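Ribokinase, putative (Burkholderia thailandensis, PDB 3B1Q) probably phosphorylates nucleosides such as inosine, as a pfkB-family kinase of the ribokinase clan. Local coordinates at residues T41-F46 against A285-Q290; M67-A72 against P119-Q124; Q215-T220 against T227-D232; T249-A254 against A281-H286. All blocks are in the same frame, centred on the assembly; numbering follows the deposited sequence.

Interaction 1 of 4, residues T41-F46 against A285-Q290; sequences TMRREF and AHQGPQ. With ACT (acetate ion), chain H.
The carbonyl oxygen F46 O accepts a hydrogen bond from a water at 2.8 Å, and the same water accepts from the backbone N of Q290, so solvent relays the polar link between strand 42-47 and the loop 285-290. P289 lies against that oxygen too, with its CD 3.5 Å from F46 O. The Q290 amide lies beside F46 O, but its hydrogen bonds go to Y78, N52 and R81.

E45 reaches over G288. Its chain bends at chi2 (-74°), and E45 CG rests 3.8 Å from G288 CA, so close that a CB on G288 would run into it. E45 CB meets P289 CD, and E45 OE2 approaches Q287 CB, the carboxylate lying nearly parallel to the Q287 amide.

At the Q287 end of the loop, the R43 guanidinium and the Q287 amide stack with planes 15° apart. Q287 OE1 sits over the guanidinium centre, 3.4 Å from R43 NH1; no N-H points that way, so this pair is not a hydrogen bond. Beside H286, OXT of an acetate, probably from the crystallisation liquor, accepts from H286 ND1 at 2.9 Å, and its other oxygen, O, from Q287 N.

Residues 41-46 and 285-290 thus meet through water, stacking and apolar contact, without a direct hydrogen bond; such a contact could let the sheet shift against the loop, as the lid does in ribokinase relatives.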
loop_
_atom_site.group_PDB
_atom_site.type_symbol
_atom_site.label_atom_id
_atom_site.label_comp_id
_atom_site.label_asym_id
_atom_site.label_seq_id
_atom_site.Cartn_x
_atom_site.Cartn_y
_atom_site.Cartn_z
ATOM N N THR A 41 -11.374 4.546 -0.936
ATOM C CA THR A 41 -11.809 4.136 0.410
ATOM C C THR A 41 -10.827 3.152 1.044
ATOM O O THR A 41 -10.354 2.207 0.402
ATOM C CB THR A 41 -13.255 3.525 0.425
ATOM O OG1 THR A 41 -14.156 4.460 -0.170
ATOM C CG2 THR A 41 -13.764 3.304 1.855
ATOM N N MET A 42 -10.523 3.393 2.312
ATOM C CA MET A 42 -9.728 2.462 3.058
ATOM C C MET A 42 -10.485 2.313 4.410
ATOM O O MET A 42 -11.083 3.309 4.902
ATOM C CB MET A 42 -8.357 3.089 3.272
ATOM C CG MET A 42 -7.424 2.227 4.159
ATOM S SD MET A 42 -5.816 3.027 4.297
ATOM C CE MET A 42 -5.919 3.995 5.827
ATOM N N ARG A 43 -10.548 1.107 4.936
ATOM C CA ARG A 43 -11.136 0.894 6.291
ATOM C C ARG A 43 -10.058 0.305 7.189
ATOM O O ARG A 43 -9.364 -0.698 6.838
ATOM C CB ARG A 43 -12.310 -0.095 6.175
ATOM C CG ARG A 43 -13.463 0.418 5.395
ATOM C CD ARG A 43 -14.508 -0.639 5.375
ATOM N NE ARG A 43 -15.698 -0.104 4.739
ATOM C CZ ARG A 43 -15.928 -0.078 3.434
ATOM N NH1 ARG A 43 -15.065 -0.612 2.570
ATOM N NH2 ARG A 43 -17.045 0.441 2.990
ATOM N N ARG A 44 -9.883 0.887 8.389
ATOM C CA ARG A 44 -8.947 0.341 9.343
ATOM C C ARG A 44 -9.639 -0.677 10.262
ATOM O O ARG A 44 -10.809 -0.466 10.645
ATOM C CB ARG A 44 -8.434 1.512 10.175
ATOM C CG ARG A 44 -7.778 2.544 9.316
ATOM C CD ARG A 44 -6.748 3.336 10.125
ATOM N NE ARG A 44 -5.604 2.459 10.358
ATOM C CZ ARG A 44 -4.715 2.619 11.326
ATOM N NH1 ARG A 44 -4.833 3.656 12.158
ATOM N NH2 ARG A 44 -3.734 1.721 11.472
ATOM N N GLU A 45 -8.977 -1.791 10.528
ATOM C CA GLU A 45 -9.554 -2.880 11.267
ATOM C C GLU A 45 -8.507 -3.559 12.141
ATOM O O GLU A 45 -7.306 -3.581 11.807
ATOM C CB GLU A 45 -10.180 -3.940 10.284
ATOM C CG GLU A 45 -11.142 -3.337 9.201
ATOM C CD GLU A 45 -12.485 -2.904 9.697
ATOM O OE1 GLU A 45 -12.748 -3.078 10.911
ATOM O OE2 GLU A 45 -13.284 -2.297 8.895
ATOM N N PHE A 46 -8.959 -4.194 13.241
ATOM C CA PHE A 46 -8.060 -5.039 14.016
ATOM C C PHE A 46 -7.801 -6.339 13.313
ATOM O O PHE A 46 -8.733 -7.006 12.779
ATOM C CB PHE A 46 -8.659 -5.309 15.389
ATOM C CG PHE A 46 -8.798 -4.081 16.224
ATOM C CD1 PHE A 46 -7.731 -3.606 16.997
ATOM C CD2 PHE A 46 -10.039 -3.411 16.269
ATOM C CE1 PHE A 46 -7.897 -2.474 17.793
ATOM C CE2 PHE A 46 -10.208 -2.265 17.058
ATOM C CZ PHE A 46 -9.127 -1.811 17.816
ATOM N N ALA A 285 -19.183 -12.233 5.300
ATOM C CA ALA A 285 -20.314 -11.329 5.240
ATOM C C ALA A 285 -20.038 -9.971 5.948
ATOM O O ALA A 285 -20.911 -9.105 5.992
ATOM C CB ALA A 285 -21.527 -12.013 5.864
ATOM N N HIS A 286 -18.827 -9.756 6.448
ATOM C CA HIS A 286 -18.526 -8.581 7.235
ATOM C C HIS A 286 -17.174 -8.005 6.848
ATOM O O HIS A 286 -16.299 -8.722 6.413
ATOM C CB HIS A 286 -18.497 -8.944 8.762
ATOM C CG HIS A 286 -19.805 -9.450 9.246
ATOM N ND1 HIS A 286 -20.783 -8.623 9.730
ATOM C CD2 HIS A 286 -20.315 -10.708 9.253
ATOM C CE1 HIS A 286 -21.870 -9.340 9.986
ATOM N NE2 HIS A 286 -21.597 -10.616 9.745
ATOM N N GLN A 287 -17.022 -6.691 7.048
ATOM C CA GLN A 287 -15.720 -5.986 6.809
ATOM C C GLN A 287 -14.613 -6.314 7.778
ATOM O O GLN A 287 -14.785 -6.294 9.010
ATOM C CB GLN A 287 -15.867 -4.445 6.856
ATOM C CG GLN A 287 -16.749 -3.849 5.831
ATOM C CD GLN A 287 -16.138 -3.859 4.387
ATOM O OE1 GLN A 287 -16.784 -3.370 3.454
ATOM N NE2 GLN A 287 -14.938 -4.362 4.236
ATOM N N GLY A 288 -13.408 -6.569 7.265
ATOM C CA GLY A 288 -12.327 -6.836 8.167
ATOM C C GLY A 288 -12.371 -8.224 8.811
ATOM O O GLY A 288 -13.312 -9.006 8.623
ATOM N N PRO A 289 -11.317 -8.581 9.513
ATOM C CA PRO A 289 -11.303 -9.930 10.023
ATOM C C PRO A 289 -12.164 -10.190 11.247
ATOM O O PRO A 289 -12.458 -11.364 11.491
ATOM C CB PRO A 289 -9.829 -10.191 10.411
ATOM C CG PRO A 289 -9.085 -9.035 9.859
ATOM C CD PRO A 289 -10.020 -7.888 9.603
ATOM N N GLN A 290 -12.498 -9.172 12.031
ATOM C CA GLN A 290 -13.143 -9.475 13.362
ATOM C C GLN A 290 -14.447 -8.742 13.627
ATOM O O GLN A 290 -14.879 -8.670 14.795
ATOM C CB GLN A 290 -12.218 -9.165 14.573
ATOM C CG GLN A 290 -10.839 -9.899 14.517
ATOM C CD GLN A 290 -9.870 -9.429 15.604
ATOM O OE1 GLN A 290 -10.302 -8.914 16.642
ATOM N NE2 GLN A 290 -8.553 -9.526 15.322
HETATM C C ACT H . -19.500 -5.222 9.463
HETATM O O ACT H . -19.430 -5.679 8.280
HETATM O OXT ACT H . -20.168 -5.854 10.344
HETATM C CH3 ACT H . -18.786 -3.940 9.789
HETATM O O HOH W 1 -11.422 -6.542 12.369
#

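Interaction 2 of 4, residues M67-A72 against P119-Q124; sequences MGTLGA and PGAMMQ. With NOS (inosine), chain G.
Both faces of the A121 carbonyl plane are taken by donors: T69 OG1 comes to one face, and Q124 N, closing a 3-10 turn, comes to the other. T69 OG1 donates to A121 O at 2.8 Å from well above the plane, 57° out of it, so it does not use a lone-pair direction. A chi1 of 44° sets OG1 of T69 between its backbone N and carbonyl carbon, facing the turn, while T69 CG2 meets Q124 O at 3.8 Å.

The methyl of A121 presses on the strand backbone, its CB 3.3 Å from L70 O and also close to G71 N. The side chain of M122 leaves the backbone away from the strand. Extended through CG and bent at chi3 (79°), it brings M122 SD to 3.7 Å from C2 of the inosine base.

Two donors satisfy a buried carbonyl oxygen and one of them ties the turn to strand 64-71, which probably helps fix the backbone from which M122 reaches the nucleoside.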
loop_
_atom_site.group_PDB
_atom_site.type_symbol
_atom_site.label_atom_id
_atom_site.label_comp_id
_atom_site.label_asym_id
_atom_site.label_seq_id
_atom_site.Cartn_x
_atom_site.Cartn_y
_atom_site.Cartn_z
ATOM N N MET A 67 -0.167 -15.276 21.594
ATOM C CA MET A 67 1.268 -15.134 21.851
ATOM C C MET A 67 1.790 -14.389 20.641
ATOM O O MET A 67 1.730 -14.920 19.495
ATOM C CB MET A 67 1.945 -16.499 22.047
ATOM C CG MET A 67 3.457 -16.369 22.125
ATOM S SD MET A 67 4.376 -17.812 22.689
ATOM C CE MET A 67 4.145 -17.768 24.459
ATOM N N GLY A 68 2.179 -13.125 20.859
ATOM C CA GLY A 68 2.685 -12.358 19.739
ATOM C C GLY A 68 3.220 -11.016 20.264
ATOM O O GLY A 68 3.143 -10.779 21.456
ATOM N N THR A 69 3.781 -10.196 19.379
ATOM C CA THR A 69 4.394 -8.959 19.825
ATOM C C THR A 69 3.706 -7.746 19.185
ATOM O O THR A 69 3.352 -7.747 17.984
ATOM C CB THR A 69 5.902 -8.926 19.460
ATOM O OG1 THR A 69 6.046 -9.410 18.109
ATOM C CG2 THR A 69 6.726 -9.817 20.443
ATOM N N LEU A 70 3.535 -6.685 19.965
ATOM C CA LEU A 70 3.008 -5.417 19.478
ATOM C C LEU A 70 4.052 -4.343 19.765
ATOM O O LEU A 70 5.017 -4.559 20.483
ATOM C CB LEU A 70 1.759 -5.013 20.282
ATOM C CG LEU A 70 0.498 -5.765 19.815
ATOM C CD1 LEU A 70 -0.588 -5.607 20.918
ATOM C CD2 LEU A 70 0.013 -5.260 18.414
ATOM N N GLY A 71 3.889 -3.179 19.155
ATOM C CA GLY A 71 4.852 -2.136 19.424
ATOM C C GLY A 71 4.257 -1.077 20.362
ATOM O O GLY A 71 3.124 -0.607 20.147
ATOM N N ALA A 72 5.072 -0.580 21.289
ATOM C CA ALA A 72 4.578 0.334 22.324
ATOM C C ALA A 72 4.081 1.680 21.726
ATOM O O ALA A 72 3.257 2.368 22.302
ATOM C CB ALA A 72 5.628 0.591 23.380
ATOM N N PRO A 119 6.177 -5.325 9.051
ATOM C CA PRO A 119 6.090 -6.173 10.234
ATOM C C PRO A 119 6.288 -5.445 11.579
ATOM O O PRO A 119 5.752 -5.906 12.610
ATOM C CB PRO A 119 7.212 -7.167 10.027
ATOM C CG PRO A 119 8.164 -6.514 8.975
ATOM C CD PRO A 119 7.300 -5.666 8.148
ATOM N N GLY A 120 7.108 -4.391 11.573
ATOM C CA GLY A 120 7.318 -3.644 12.865
ATOM C C GLY A 120 7.685 -4.637 13.993
ATOM O O GLY A 120 8.578 -5.463 13.818
ATOM N N ALA A 121 6.989 -4.571 15.124
ATOM C CA ALA A 121 7.316 -5.462 16.280
ATOM C C ALA A 121 7.220 -6.951 15.990
ATOM O O ALA A 121 7.801 -7.761 16.739
ATOM C CB ALA A 121 6.369 -5.119 17.492
ATOM N N MET A 122 6.495 -7.359 14.950
ATOM C CA MET A 122 6.461 -8.750 14.598
ATOM C C MET A 122 7.843 -9.353 14.369
ATOM O O MET A 122 8.023 -10.541 14.631
ATOM C CB MET A 122 5.567 -8.946 13.359
ATOM C CG MET A 122 5.287 -10.426 13.100
ATOM S SD MET A 122 4.414 -10.754 11.521
ATOM C CE MET A 122 5.757 -10.633 10.346
ATOM N N MET A 123 8.796 -8.536 13.886
ATOM C CA MET A 123 10.153 -9.025 13.602
ATOM C C MET A 123 10.870 -9.500 14.861
ATOM O O MET A 123 11.898 -10.176 14.769
ATOM C CB MET A 123 10.960 -7.956 12.884
ATOM C CG MET A 123 10.385 -7.578 11.528
ATOM S SD MET A 123 10.188 -9.053 10.486
ATOM C CE MET A 123 11.863 -9.370 9.907
ATOM N N GLN A 124 10.309 -9.154 16.025
ATOM C CA GLN A 124 10.875 -9.541 17.332
ATOM C C GLN A 124 10.013 -10.604 17.988
ATOM O O GLN A 124 10.122 -10.810 19.188
ATOM C CB GLN A 124 11.043 -8.309 18.269
ATOM C CG GLN A 124 12.131 -7.436 17.775
ATOM C CD GLN A 124 13.431 -8.175 17.678
ATOM O OE1 GLN A 124 14.092 -8.138 16.642
ATOM N NE2 GLN A 124 13.812 -8.875 18.749
HETATM N N9 NOS G . -0.988 -10.756 7.579
HETATM C C4 NOS G . 0.186 -11.241 7.970
HETATM N N3 NOS G . 0.676 -11.744 9.137
HETATM C C2 NOS G . 1.943 -12.178 9.219
HETATM N N1 NOS G . 2.777 -12.118 8.158
HETATM C C6 NOS G . 2.390 -11.600 6.962
HETATM O O6 NOS G . 3.211 -11.524 5.923
HETATM C C5 NOS G . 1.034 -11.123 6.780
HETATM N N7 NOS G . 0.289 -10.615 5.788
HETATM C C8 NOS G . -0.943 -10.392 6.291
HETATM C "C5'" NOS G . -5.344 -12.462 7.552
HETATM O "O5'" NOS G . -5.065 -13.867 7.841
HETATM C "C4'" NOS G . -4.339 -11.676 8.409
HETATM O "O4'" NOS G . -2.955 -11.824 7.929
HETATM C "C1'" NOS G . -2.180 -10.760 8.477
HETATM C "C2'" NOS G . -3.115 -9.571 8.338
HETATM O "O2'" NOS G . -2.780 -8.682 9.405
HETATM C "C3'" NOS G . -4.515 -10.151 8.356
HETATM O "O3'" NOS G . -5.343 -9.648 9.423
#

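Interaction 3 of 4, residues Q215-T220 against T227-D232; sequences QALIIT and TIRHRD
I218 and I228 share a first torsion, chi1 -61° and -64°, which puts CG1 anti to the carbonyl carbon in each. Because they are also a cross-strand pair on one face of the sheet, their side chains run side by side, CG1 of I218 3.9 Å from CG1 of I228, while I228 CG2 meets A216 CB at the same distance.

The backbones form an antiparallel ladder, the strand axes 4.6 Å apart. L217 with R229 and I219 with T227 are hydrogen-bonded pairs, each joined twice; R229 N reaches L217 O at 2.8 Å and I219 N reaches T227 O at 2.8 Å, the latter nearly straight (176°). I218 with I228 is a non-hydrogen-bonded pair, where I218 CA approaches T227 O at 3.4 Å in a CA-H...O contact.

This is a beta hairpin whose first strand ends at T220, a residue seen binding ADP. The face bearing I218 packs on F255 and L259 of helix 251-264. L217 and I219 face helix 207-211, where R229 forms a salt bridge with E207. Strands 188-192 and 234-237 flank the hairpin in the large sheet.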
loop_
_atom_site.group_PDB
_atom_site.type_symbol
_atom_site.label_atom_id
_atom_site.label_comp_id
_atom_site.label_asym_id
_atom_site.label_seq_id
_atom_site.Cartn_x
_atom_site.Cartn_y
_atom_site.Cartn_z
ATOM N N GLN A 215 -1.295 -35.767 11.704
ATOM C CA GLN A 215 -2.602 -36.352 11.909
ATOM C C GLN A 215 -3.605 -35.916 10.842
ATOM O O GLN A 215 -4.507 -36.663 10.535
ATOM C CB GLN A 215 -3.113 -36.031 13.320
ATOM C CG GLN A 215 -2.335 -36.848 14.345
ATOM C CD GLN A 215 -2.918 -36.779 15.789
ATOM O OE1 GLN A 215 -4.099 -36.438 15.984
ATOM N NE2 GLN A 215 -2.079 -37.141 16.803
ATOM N N ALA A 216 -3.451 -34.698 10.325
ATOM C CA ALA A 216 -4.371 -34.211 9.289
ATOM C C ALA A 216 -3.700 -33.090 8.543
ATOM O O ALA A 216 -2.998 -32.255 9.153
ATOM C CB ALA A 216 -5.689 -33.687 9.942
ATOM N N LEU A 217 -3.855 -33.130 7.216
ATOM C CA LEU A 217 -3.517 -31.996 6.339
ATOM C C LEU A 217 -4.856 -31.365 5.939
ATOM O O LEU A 217 -5.705 -32.025 5.337
ATOM C CB LEU A 217 -2.744 -32.556 5.107
ATOM C CG LEU A 217 -2.658 -31.639 3.855
ATOM C CD1 LEU A 217 -2.043 -30.219 4.115
ATOM C CD2 LEU A 217 -2.000 -32.382 2.664
ATOM N N ILE A 218 -5.032 -30.084 6.256
ATOM C CA ILE A 218 -6.323 -29.420 6.002
ATOM C C ILE A 218 -6.051 -28.375 4.923
ATOM O O ILE A 218 -5.196 -27.511 5.089
ATOM C CB ILE A 218 -6.849 -28.683 7.275
ATOM C CG1 ILE A 218 -7.051 -29.734 8.397
ATOM C CG2 ILE A 218 -8.207 -27.972 6.919
ATOM C CD1 ILE A 218 -6.019 -29.656 9.523
ATOM N N ILE A 219 -6.799 -28.488 3.828
ATOM C CA ILE A 219 -6.603 -27.599 2.670
ATOM C C ILE A 219 -7.922 -26.868 2.426
ATOM O O ILE A 219 -8.941 -27.496 2.060
ATOM C CB ILE A 219 -6.186 -28.371 1.403
ATOM C CG1 ILE A 219 -4.890 -29.241 1.617
ATOM C CG2 ILE A 219 -6.057 -27.410 0.168
ATOM C CD1 ILE A 219 -4.649 -30.335 0.516
ATOM N N THR A 220 -7.872 -25.559 2.586
ATOM C CA THR A 220 -9.048 -24.731 2.271
ATOM C C THR A 220 -9.109 -24.405 0.778
ATOM O O THR A 220 -8.060 -24.205 0.111
ATOM C CB THR A 220 -9.086 -23.447 3.104
ATOM O OG1 THR A 220 -7.965 -22.615 2.788
ATOM C CG2 THR A 220 -8.979 -23.712 4.617
ATOM N N THR A 227 -10.770 -29.632 2.257
ATOM C CA THR A 227 -10.477 -31.053 2.211
ATOM C C THR A 227 -9.639 -31.326 3.484
ATOM O O THR A 227 -8.759 -30.534 3.832
ATOM C CB THR A 227 -9.581 -31.355 0.986
ATOM O OG1 THR A 227 -10.371 -31.200 -0.195
ATOM C CG2 THR A 227 -9.086 -32.797 1.003
ATOM N N ILE A 228 -9.943 -32.421 4.185
ATOM C CA ILE A 228 -9.121 -32.848 5.318
ATOM C C ILE A 228 -8.587 -34.233 5.032
ATOM O O ILE A 228 -9.343 -35.224 4.996
ATOM C CB ILE A 228 -9.908 -32.787 6.683
ATOM C CG1 ILE A 228 -10.272 -31.327 6.984
ATOM C CG2 ILE A 228 -8.915 -33.262 7.861
ATOM C CD1 ILE A 228 -11.105 -31.098 8.215
ATOM N N ARG A 229 -7.270 -34.311 4.799
ATOM C CA ARG A 229 -6.632 -35.529 4.378
ATOM C C ARG A 229 -5.987 -36.124 5.606
ATOM O O ARG A 229 -5.218 -35.494 6.304
ATOM C CB ARG A 229 -5.577 -35.239 3.293
ATOM C CG ARG A 229 -6.166 -34.710 1.981
ATOM C CD ARG A 229 -5.160 -34.790 0.795
ATOM N NE ARG A 229 -4.691 -36.155 0.596
ATOM C CZ ARG A 229 -4.375 -36.688 -0.585
ATOM N NH1 ARG A 229 -3.971 -37.943 -0.650
ATOM N NH2 ARG A 229 -4.449 -35.977 -1.705
ATOM N N HIS A 230 -6.354 -37.346 5.916
ATOM C CA HIS A 230 -5.908 -37.871 7.189
ATOM C C HIS A 230 -5.532 -39.287 7.077
ATOM O O HIS A 230 -5.255 -39.832 5.961
ATOM C CB HIS A 230 -6.905 -37.600 8.339
ATOM C CG HIS A 230 -8.214 -38.303 8.193
ATOM N ND1 HIS A 230 -9.367 -37.640 7.858
ATOM C CD2 HIS A 230 -8.559 -39.606 8.357
ATOM C CE1 HIS A 230 -10.371 -38.504 7.802
ATOM N NE2 HIS A 230 -9.907 -39.703 8.107
ATOM N N ARG A 231 -5.451 -39.891 8.253
ATOM C CA ARG A 231 -4.754 -41.158 8.366
ATOM C C ARG A 231 -5.422 -42.182 7.465
ATOM O O ARG A 231 -4.837 -42.699 6.497
ATOM C CB ARG A 231 -4.659 -41.546 9.849
ATOM C CG ARG A 231 -3.946 -40.389 10.643
ATOM C CD ARG A 231 -2.889 -40.851 11.652
ATOM N NE ARG A 231 -3.370 -40.735 13.037
ATOM C CZ ARG A 231 -3.773 -41.764 13.789
ATOM N NH1 ARG A 231 -3.753 -43.003 13.292
ATOM N NH2 ARG A 231 -4.196 -41.564 15.038
ATOM N N ASP A 232 -6.699 -42.388 7.710
ATOM C CA ASP A 232 -7.343 -43.501 7.066
ATOM C C ASP A 232 -8.189 -43.126 5.851
ATOM O O ASP A 232 -8.910 -43.961 5.351
ATOM C CB ASP A 232 -8.213 -44.187 8.112
ATOM C CG ASP A 232 -7.390 -45.008 9.094
ATOM O OD1 ASP A 232 -6.340 -44.510 9.588
ATOM O OD2 ASP A 232 -7.817 -46.137 9.374
#

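Interaction 4 of 4, residues T249-A254 against A281-H286; sequences TGCGDA and ALKIAH. With NOS (inosine), chain G; ACT (acetate ion), chain J; ACT (acetate ion), chain H.
K283 meets the loop and first helical turn of 249-254 with almost its whole chain: K283 CG packs on A254 CB at 3.7 Å, and K283 CE lies tightly against T249 O at 3.0 Å. Beside it, C251 SG rests on I284 CB at 3.5 Å, an apolar touch between the start of helix 251-264 and the end of helix 269-284.

Bends at chi2 (-50°) and chi3 (-62°) fold the lysine back along its own segment, where K283 NZ donates to H286 O at 3.0 Å. D247 O and G288 O also accept from NZ, so several backbone oxygens probably compensate its buried charge. T249 is held through its hydroxyl by D247 and Q113.

Next outward, G250 occupies the N-cap position of the helix. OXT of an acetate, probably from the crystallisation liquor, accepts from G250 N at 2.8 Å and its O from G252 N at 2.9 Å, and the helix start would probably favour such an anion. On the same turn, D253 OD2 accepts from inosine O5' at 2.5 Å and is also held by N52.

The sequence GCGD at 250-253, with acetate on its amides and the nucleoside hydroxyl on its aspartate, matches the anion-hole signature of pfkB kinases.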
loop_
_atom_site.group_PDB
_atom_site.type_symbol
_atom_site.label_atom_id
_atom_site.label_comp_id
_atom_site.label_asym_id
_atom_site.label_seq_id
_atom_site.Cartn_x
_atom_site.Cartn_y
_atom_site.Cartn_z
ATOM N N THR A 249 -10.989 -10.806 3.856
ATOM C CA THR A 249 -9.880 -10.674 4.809
ATOM C C THR A 249 -10.165 -11.325 6.145
ATOM O O THR A 249 -11.082 -10.906 6.839
ATOM C CB THR A 249 -9.510 -9.200 5.103
ATOM O OG1 THR A 249 -9.413 -8.452 3.884
ATOM C CG2 THR A 249 -8.229 -9.123 5.988
ATOM N N GLY A 250 -9.374 -12.335 6.473
ATOM C CA GLY A 250 -9.562 -13.072 7.740
ATOM C C GLY A 250 -10.432 -14.320 7.648
ATOM O O GLY A 250 -10.662 -14.964 8.677
ATOM N N CYS A 251 -10.973 -14.625 6.474
ATOM C CA CYS A 251 -11.740 -15.874 6.298
ATOM C C CYS A 251 -10.969 -17.124 6.745
ATOM O O CYS A 251 -11.504 -17.933 7.483
ATOM C CB CYS A 251 -12.198 -16.057 4.839
ATOM S SG CYS A 251 -13.655 -15.079 4.494
ATOM N N GLY A 252 -9.726 -17.268 6.312
ATOM C CA GLY A 252 -8.903 -18.415 6.738
ATOM C C GLY A 252 -8.703 -18.490 8.247
ATOM O O GLY A 252 -8.715 -19.565 8.840
ATOM N N ASP A 253 -8.514 -17.318 8.896
ATOM C CA ASP A 253 -8.363 -17.334 10.319
ATOM C C ASP A 253 -9.613 -17.703 11.089
ATOM O O ASP A 253 -9.530 -18.391 12.106
ATOM C CB ASP A 253 -7.829 -15.945 10.781
ATOM C CG ASP A 253 -6.431 -15.659 10.243
ATOM O OD1 ASP A 253 -5.700 -16.640 9.934
ATOM O OD2 ASP A 253 -6.053 -14.462 10.076
ATOM N N ALA A 254 -10.773 -17.225 10.632
ATOM C CA ALA A 254 -12.002 -17.708 11.228
ATOM C C ALA A 254 -12.144 -19.210 11.110
ATOM O O ALA A 254 -12.548 -19.903 12.055
ATOM C CB ALA A 254 -13.251 -17.017 10.567
ATOM N N ALA A 281 -17.676 -18.725 6.373
ATOM C CA ALA A 281 -18.857 -18.159 5.697
ATOM C C ALA A 281 -19.442 -16.976 6.450
ATOM O O ALA A 281 -19.930 -16.001 5.865
ATOM C CB ALA A 281 -19.912 -19.219 5.490
ATOM N N LEU A 282 -19.465 -17.078 7.778
ATOM C CA LEU A 282 -19.937 -15.931 8.571
ATOM C C LEU A 282 -19.001 -14.717 8.436
ATOM O O LEU A 282 -19.451 -13.578 8.252
ATOM C CB LEU A 282 -20.058 -16.351 10.073
ATOM C CG LEU A 282 -21.125 -17.406 10.314
ATOM C CD1 LEU A 282 -21.054 -17.861 11.766
ATOM C CD2 LEU A 282 -22.519 -16.823 9.987
ATOM N N LYS A 283 -17.693 -14.994 8.431
ATOM C CA LYS A 283 -16.690 -13.943 8.375
ATOM C C LYS A 283 -16.842 -13.134 7.081
ATOM O O LYS A 283 -16.814 -11.904 7.120
ATOM C CB LYS A 283 -15.293 -14.596 8.389
ATOM C CG LYS A 283 -14.234 -13.818 9.079
ATOM C CD LYS A 283 -14.151 -12.335 8.615
ATOM C CE LYS A 283 -13.805 -12.166 7.075
ATOM N NZ LYS A 283 -14.145 -10.762 6.610
ATOM N N ILE A 284 -16.989 -13.831 5.963
ATOM C CA ILE A 284 -16.980 -13.134 4.671
ATOM C C ILE A 284 -18.120 -12.100 4.502
ATOM O O ILE A 284 -18.019 -11.202 3.688
ATOM C CB ILE A 284 -16.914 -14.140 3.503
ATOM C CG1 ILE A 284 -16.314 -13.403 2.297
ATOM C CG2 ILE A 284 -18.321 -14.616 3.143
ATOM C CD1 ILE A 284 -15.855 -14.381 1.164
ATOM N N ALA A 285 -19.183 -12.233 5.300
ATOM C CA ALA A 285 -20.314 -11.329 5.240
ATOM C C ALA A 285 -20.038 -9.971 5.948
ATOM O O ALA A 285 -20.911 -9.105 5.992
ATOM C CB ALA A 285 -21.527 -12.013 5.864
ATOM N N HIS A 286 -18.827 -9.756 6.448
ATOM C CA HIS A 286 -18.526 -8.581 7.235
ATOM C C HIS A 286 -17.174 -8.005 6.848
ATOM O O HIS A 286 -16.299 -8.722 6.413
ATOM C CB HIS A 286 -18.497 -8.944 8.762
ATOM C CG HIS A 286 -19.805 -9.450 9.246
ATOM N ND1 HIS A 286 -20.783 -8.623 9.730
ATOM C CD2 HIS A 286 -20.315 -10.708 9.253
ATOM C CE1 HIS A 286 -21.870 -9.340 9.986
ATOM N NE2 HIS A 286 -21.597 -10.616 9.745
HETATM N N9 NOS G . -0.988 -10.756 7.579
HETATM C C4 NOS G . 0.186 -11.241 7.970
HETATM N N3 NOS G . 0.676 -11.744 9.137
HETATM C C2 NOS G . 1.943 -12.178 9.219
HETATM N N1 NOS G . 2.777 -12.118 8.158
HETATM C C6 NOS G . 2.390 -11.600 6.962
HETATM O O6 NOS G . 3.211 -11.524 5.923
HETATM C C5 NOS G . 1.034 -11.123 6.780
HETATM N N7 NOS G . 0.289 -10.615 5.788
HETATM C C8 NOS G . -0.943 -10.392 6.291
HETATM C "C5'" NOS G . -5.344 -12.462 7.552
HETATM O "O5'" NOS G . -5.065 -13.867 7.841
HETATM C "C4'" NOS G . -4.339 -11.676 8.409
HETATM O "O4'" NOS G . -2.955 -11.824 7.929
HETATM C "C1'" NOS G . -2.180 -10.760 8.477
HETATM C "C2'" NOS G . -3.115 -9.571 8.338
HETATM O "O2'" NOS G . -2.780 -8.682 9.405
HETATM C "C3'" NOS G . -4.515 -10.151 8.356
HETATM O "O3'" NOS G . -5.343 -9.648 9.423
HETATM C C ACT J . -8.155 -14.441 3.934
HETATM O O ACT J . -8.700 -15.567 4.245
HETATM O OXT ACT J . -7.564 -13.675 4.808
HETATM C CH3 ACT J . -8.189 -14.084 2.471
HETATM C C ACT H . -19.500 -5.222 9.463
HETATM O O ACT H . -19.430 -5.679 8.280
HETATM O OXT ACT H . -20.168 -5.854 10.344
HETATM C CH3 ACT H . -18.786 -3.940 9.789
#

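Interactions 1 and 4 are one continuous region, their centres 10 Å apart: they share A285 and H286, and the hydrogen bond from K283 NZ to G288 O, 2.8 Å long, joins the two contacts. P289 lies near both inosine and the G250 turn, so this region connects the four-stranded sheet, probably the lid as in ribokinase relatives, to the anion-binding helix start. Interaction 2 stands about 24 Å from interaction 4, centre to centre, yet both touch inosine, M122 at the base and D253 at the 5' hydroxyl. Interaction 3, with nearest atoms about 6 Å from interaction 4, belongs to the nucleotide side through T220. It shares the large sheet with interaction 2, about 31 Å away between centres.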